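Local coordinates for protein exodeoxyribonuclease III (Neisseria meningitidis, PDB 2JC4) that probably degrades double-stranded DNA from its 3' ends as a metal-dependent 3'-5' exonuclease in DNA repair, at residues 1-5 / 25-31; 63-67 / 88-94. All blocks are in the same frame, centred on the assembly; numbering follows the deposited sequence.

Interaction 1 (1-5 / 25-31); sequences MKITT and NPPDILV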
loop_
_atom_site.group_PDB
_atom_site.type_symbol
_atom_site.label_atom_id
_atom_site.label_comp_id
_atom_site.label_asym_id
_atom_site.label_seq_id
_atom_site.Cartn_x
_atom_site.Cartn_y
_atom_site.Cartn_z
ATOM N N MET A 1 -3.598 15.862 8.869
ATOM C CA MET A 1 -3.136 15.292 7.558
ATOM C C MET A 1 -3.756 13.911 7.342
ATOM O O MET A 1 -3.824 13.118 8.272
ATOM C CB MET A 1 -1.640 15.142 7.576
ATOM C CG MET A 1 -1.095 14.438 6.359
ATOM S SD MET A 1 0.685 14.476 6.329
ATOM C CE MET A 1 0.969 15.957 5.367
ATOM N N LYS A 2 -4.220 13.640 6.126
ATOM C CA LYS A 2 -4.844 12.332 5.836
ATOM C C LYS A 2 -4.078 11.709 4.704
ATOM O O LYS A 2 -3.900 12.353 3.640
ATOM C CB LYS A 2 -6.312 12.488 5.403
ATOM C CG LYS A 2 -7.304 12.612 6.520
ATOM C CD LYS A 2 -8.724 12.775 5.962
ATOM C CE LYS A 2 -9.290 14.157 6.318
ATOM N NZ LYS A 2 -10.656 14.357 5.721
ATOM N N ILE A 3 -3.645 10.461 4.899
ATOM C CA ILE A 3 -2.901 9.749 3.849
ATOM C C ILE A 3 -3.658 8.460 3.570
ATOM O O ILE A 3 -3.951 7.723 4.518
ATOM C CB ILE A 3 -1.452 9.445 4.293
ATOM C CG1 ILE A 3 -0.806 10.717 4.904
ATOM C CG2 ILE A 3 -0.596 8.872 3.106
ATOM C CD1 ILE A 3 0.620 10.559 5.424
ATOM N N THR A 4 -3.993 8.227 2.290
ATOM C CA THR A 4 -4.716 7.024 1.826
ATOM C C THR A 4 -3.823 6.190 0.891
ATOM O O THR A 4 -3.086 6.749 0.069
ATOM C CB THR A 4 -6.002 7.471 1.116
ATOM O OG1 THR A 4 -6.800 8.220 2.059
ATOM C CG2 THR A 4 -6.820 6.262 0.511
ATOM N N THR A 5 -3.892 4.859 1.033
ATOM C CA THR A 5 -3.260 3.921 0.106
ATOM C C THR A 5 -4.373 3.068 -0.550
ATOM O O THR A 5 -5.342 2.689 0.113
ATOM C CB THR A 5 -2.209 3.013 0.831
ATOM O OG1 THR A 5 -1.660 2.065 -0.099
ATOM C CG2 THR A 5 -2.818 2.248 2.048
ATOM N N ASN A 25 -14.267 15.052 0.241
ATOM C CA ASN A 25 -13.518 14.737 1.481
ATOM C C ASN A 25 -12.129 14.123 1.200
ATOM O O ASN A 25 -11.772 13.091 1.799
ATOM C CB ASN A 25 -14.331 13.808 2.422
ATOM C CG ASN A 25 -13.795 13.805 3.878
ATOM O OD1 ASN A 25 -13.113 14.757 4.303
ATOM N ND2 ASN A 25 -14.109 12.739 4.639
ATOM N N PRO A 26 -11.332 14.774 0.309
ATOM C CA PRO A 26 -10.106 14.140 -0.217
ATOM C C PRO A 26 -9.041 13.938 0.850
ATOM O O PRO A 26 -9.017 14.681 1.823
ATOM C CB PRO A 26 -9.585 15.161 -1.243
ATOM C CG PRO A 26 -10.194 16.461 -0.852
ATOM C CD PRO A 26 -11.523 16.142 -0.221
ATOM N N PRO A 27 -8.110 12.977 0.632
ATOM C CA PRO A 27 -6.964 12.953 1.544
ATOM C C PRO A 27 -5.986 14.027 1.103
ATOM O O PRO A 27 -6.162 14.644 0.031
ATOM C CB PRO A 27 -6.369 11.564 1.333
ATOM C CG PRO A 27 -6.716 11.236 -0.161
ATOM C CD PRO A 27 -8.026 11.962 -0.444
ATOM N N ASP A 28 -4.969 14.279 1.913
ATOM C CA ASP A 28 -3.883 15.130 1.491
ATOM C C ASP A 28 -2.932 14.429 0.521
ATOM O O ASP A 28 -2.333 15.081 -0.356
ATOM C CB ASP A 28 -3.136 15.623 2.716
ATOM C CG ASP A 28 -4.025 16.395 3.607
ATOM O OD1 ASP A 28 -4.395 17.509 3.205
ATOM O OD2 ASP A 28 -4.419 15.874 4.651
ATOM N N ILE A 29 -2.767 13.115 0.711
ATOM C CA ILE A 29 -1.870 12.290 -0.104
ATOM C C ILE A 29 -2.593 10.991 -0.373
ATOM O O ILE A 29 -3.097 10.391 0.567
ATOM C CB ILE A 29 -0.566 11.960 0.651
ATOM C CG1 ILE A 29 0.210 13.250 0.916
ATOM C CG2 ILE A 29 0.372 11.006 -0.166
ATOM C CD1 ILE A 29 1.224 13.093 2.072
ATOM N N LEU A 30 -2.690 10.606 -1.649
ATOM C CA LEU A 30 -3.243 9.308 -2.063
ATOM C C LEU A 30 -2.140 8.555 -2.797
ATOM O O LEU A 30 -1.583 9.063 -3.769
ATOM C CB LEU A 30 -4.432 9.489 -3.007
ATOM C CG LEU A 30 -5.016 8.281 -3.746
ATOM C CD1 LEU A 30 -5.528 7.268 -2.722
ATOM C CD2 LEU A 30 -6.138 8.694 -4.708
ATOM N N VAL A 31 -1.783 7.381 -2.313
ATOM C CA VAL A 31 -0.829 6.536 -3.038
ATOM C C VAL A 31 -1.573 5.326 -3.626
ATOM O O VAL A 31 -2.499 4.795 -2.981
ATOM C CB VAL A 31 0.387 6.163 -2.173
ATOM C CG1 VAL A 31 0.998 7.395 -1.472
ATOM C CG2 VAL A 31 0.079 5.060 -1.135
HETATM O O HOH W 1 -10.723 15.866 3.419
#

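Interaction 2 (63-67 / 88-94); sequences NGVAI and QRRVIAA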
loop_
_atom_site.group_PDB
_atom_site.type_symbol
_atom_site.label_atom_id
_atom_site.label_comp_id
_atom_site.label_asym_id
_atom_site.label_seq_id
_atom_site.Cartn_x
_atom_site.Cartn_y
_atom_site.Cartn_z
ATOM N N ASN A 63 1.773 -4.379 -12.291
ATOM C CA ASN A 63 2.426 -3.555 -11.259
ATOM C C ASN A 63 2.061 -2.067 -11.430
ATOM O O ASN A 63 0.924 -1.764 -11.786
ATOM C CB ASN A 63 3.953 -3.768 -11.276
ATOM C CG ASN A 63 4.351 -5.221 -11.112
ATOM O OD1 ASN A 63 3.804 -5.942 -10.289
ATOM N ND2 ASN A 63 5.318 -5.650 -11.894
ATOM N N GLY A 64 3.000 -1.165 -11.186
ATOM C CA GLY A 64 2.744 0.293 -11.310
ATOM C C GLY A 64 2.328 0.892 -9.997
ATOM O O GLY A 64 1.400 0.373 -9.347
ATOM N N VAL A 65 3.018 1.983 -9.600
ATOM C CA VAL A 65 2.769 2.697 -8.333
ATOM C C VAL A 65 2.744 4.225 -8.575
ATOM O O VAL A 65 3.464 4.735 -9.459
ATOM C CB VAL A 65 3.847 2.357 -7.236
ATOM C CG1 VAL A 65 3.608 0.985 -6.655
ATOM C CG2 VAL A 65 5.300 2.439 -7.807
ATOM N N ALA A 66 1.914 4.948 -7.847
ATOM C CA ALA A 66 1.850 6.402 -8.034
ATOM C C ALA A 66 1.664 7.094 -6.703
ATOM O O ALA A 66 1.142 6.492 -5.784
ATOM C CB ALA A 66 0.686 6.767 -8.989
ATOM N N ILE A 67 2.085 8.357 -6.615
ATOM C CA ILE A 67 1.818 9.229 -5.449
ATOM C C ILE A 67 1.100 10.475 -5.963
ATOM O O ILE A 67 1.570 11.135 -6.899
ATOM C CB ILE A 67 3.089 9.642 -4.685
ATOM C CG1 ILE A 67 3.793 8.415 -4.089
ATOM C CG2 ILE A 67 2.742 10.654 -3.613
ATOM C CD1 ILE A 67 5.202 8.681 -3.600
ATOM N N GLN A 88 10.363 -4.554 -12.485
ATOM C CA GLN A 88 8.998 -4.473 -11.954
ATOM C C GLN A 88 8.766 -3.186 -11.163
ATOM O O GLN A 88 9.482 -2.884 -10.205
ATOM C CB GLN A 88 8.664 -5.711 -11.089
ATOM C CG GLN A 88 8.705 -7.024 -11.930
ATOM C CD GLN A 88 8.028 -8.217 -11.271
ATOM O OE1 GLN A 88 6.971 -8.092 -10.629
ATOM N NE2 GLN A 88 8.643 -9.384 -11.418
ATOM N N ARG A 89 7.737 -2.453 -11.567
ATOM C CA ARG A 89 7.508 -1.105 -11.035
ATOM C C ARG A 89 6.719 -1.204 -9.729
ATOM O O ARG A 89 5.510 -1.286 -9.745
ATOM C CB ARG A 89 6.806 -0.247 -12.085
ATOM C CG ARG A 89 7.613 -0.104 -13.395
ATOM C CD ARG A 89 9.101 0.225 -13.099
ATOM N NE ARG A 89 9.789 0.792 -14.274
ATOM C CZ ARG A 89 11.110 0.734 -14.493
ATOM N NH1 ARG A 89 11.941 0.132 -13.629
ATOM N NH2 ARG A 89 11.616 1.277 -15.609
ATOM N N ARG A 90 7.443 -1.189 -8.601
ATOM C CA ARG A 90 6.838 -1.551 -7.281
ATOM C C ARG A 90 7.088 -0.593 -6.148
ATOM O O ARG A 90 6.433 -0.703 -5.112
ATOM C CB ARG A 90 7.379 -2.895 -6.831
ATOM C CG ARG A 90 6.864 -4.039 -7.695
ATOM C CD ARG A 90 7.407 -5.317 -7.188
ATOM N NE ARG A 90 6.864 -6.458 -7.936
ATOM C CZ ARG A 90 5.681 -7.031 -7.693
ATOM N NH1 ARG A 90 4.867 -6.510 -6.758
ATOM N NH2 ARG A 90 5.294 -8.094 -8.418
ATOM N N VAL A 91 8.062 0.321 -6.310
ATOM C CA VAL A 91 8.455 1.226 -5.196
ATOM C C VAL A 91 8.658 2.647 -5.755
ATOM O O VAL A 91 9.448 2.872 -6.692
ATOM C CB VAL A 91 9.771 0.752 -4.521
ATOM C CG1 VAL A 91 10.167 1.656 -3.317
ATOM C CG2 VAL A 91 9.691 -0.717 -4.083
ATOM N N ILE A 92 7.929 3.594 -5.186
ATOM C CA ILE A 92 8.171 4.996 -5.465
ATOM C C ILE A 92 8.120 5.733 -4.139
ATOM O O ILE A 92 7.281 5.438 -3.279
ATOM C CB ILE A 92 7.127 5.568 -6.496
ATOM C CG1 ILE A 92 7.537 6.987 -6.934
ATOM C CG2 ILE A 92 5.653 5.504 -5.965
ATOM C CD1 ILE A 92 6.727 7.512 -8.131
ATOM N N ALA A 93 9.037 6.674 -3.955
ATOM C CA ALA A 93 9.059 7.476 -2.724
ATOM C C ALA A 93 9.159 8.964 -3.055
ATOM O O ALA A 93 9.687 9.346 -4.092
ATOM C CB ALA A 93 10.220 7.052 -1.807
ATOM N N ALA A 94 8.676 9.806 -2.160
ATOM C CA ALA A 94 8.840 11.235 -2.365
ATOM C C ALA A 94 8.558 11.888 -1.037
ATOM O O ALA A 94 7.939 11.273 -0.185
ATOM C CB ALA A 94 7.888 11.749 -3.415
#

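Interaction 1 (1-5 / 25-31)
The carboxylate of Asp28 meets the backbone of Lys2 through one oxygen: OD2 takes the N-H of Lys2 on its anti lone pair (N to OD2 2.7 Å). The amide of Asn25 offers OD1 to the ammonium group of Lys2 (NZ to OD1 2.9 Å), at an angle too poor for a hydrogen bond. A water links NZ instead to Pro26 O. Asp28 grips the backbone of Lys2 twice: chi1 of -60° puts its carboxylate at the N-H, and its own backbone N-H bonds to Lys2 O. Lys2 O accepts a second bond, from Ile29 N (3.2 Å). The parallel ladder continues with Thr4 N to Ile29 O (2.9 Å) and Val31 N to Thr4 O (2.8 Å), both nearly straight at 169°. On one face, Ile3 and Ile29 lie side by side, CG2 of Ile3 against CB of Ile29 (3.9 Å). On the other, Thr4 CG2 touches Leu30 CD1 (3.6 Å), and Thr4 OG1 lies beside the CB-CG edge of Pro27, hydrogen-bonded to Thr251 OG1. Helix 11-23 connects the strands as a beta-alpha-beta unit; strand 250-254 pairs with 2-7 on its other side, and strands 99-105 and 141-144 of the second sheet cover Ile3, Ile29 and Val31.

Interaction 2 (63-67 / 88-94)
Strands 65-67 and 91-94 run in nearly the same direction, 13° apart, but their axes come no closer than 6.8 Å, and the backbones join just before them, where Gly64 N donates to Arg89 O (2.9 Å). Asn63 leans toward the other segment with CG beside its own backbone N (chi1 -56°), which carries the amide to Gln88 and Arg90. Its ND2 donates to Gln88 OE1 at 3.2 Å, from the flank of the carbonyl and tilted from its plane; Gln59 takes another bond from ND2. The same OE1 accepts from Arg90 NH2 at 2.8 Å, and weakly from NE, so Gln88 ties the two side chains together. Asn63 OD1 lies over one face of the Arg90 guanidinium, 3.2 Å from NH2, without a hydrogen bond. The strands belong to different sheets of the DNase I-like sandwich, and apolar side chains of both meet between the sheets. Val65 and Ile92 pass each other pointing opposite ways, CG2 to CG2 (3.6 Å); Ile67 CG1 meets the same Ile92 CG2 (3.9 Å), and Ile67 CD1 reaches Ala94 CB (4.1 Å). Asn63 and Val65 touch Tyr105, a predicted active-site residue whose carbonyl accepts from Arg90 NH1, and Gln88 touches a bound dihydrogenphosphate.

Interaction 1 closes before interaction 2 opens along the chain, and their centres lie 16 Å apart. Both reach one sheet, in which strand 29-33 is the antiparallel neighbour of strand 65-69. The two also touch directly: Val31 CG1 packs on Ile67 CG1 at 4.0 Å, and Val31 CB lies 3.7 Å from Ala66 O. Interaction 1 is a parallel pairing within this sheet, whereas interaction 2 crosses from it to strand 91-96 of the other sheet. Together they thus combine lateral pairing with packing between layers, with interaction 2 the one nearer the bound magnesium (about 9 Å from the side chain of Asn63) and touching the dihydrogenphosphate through Gln88.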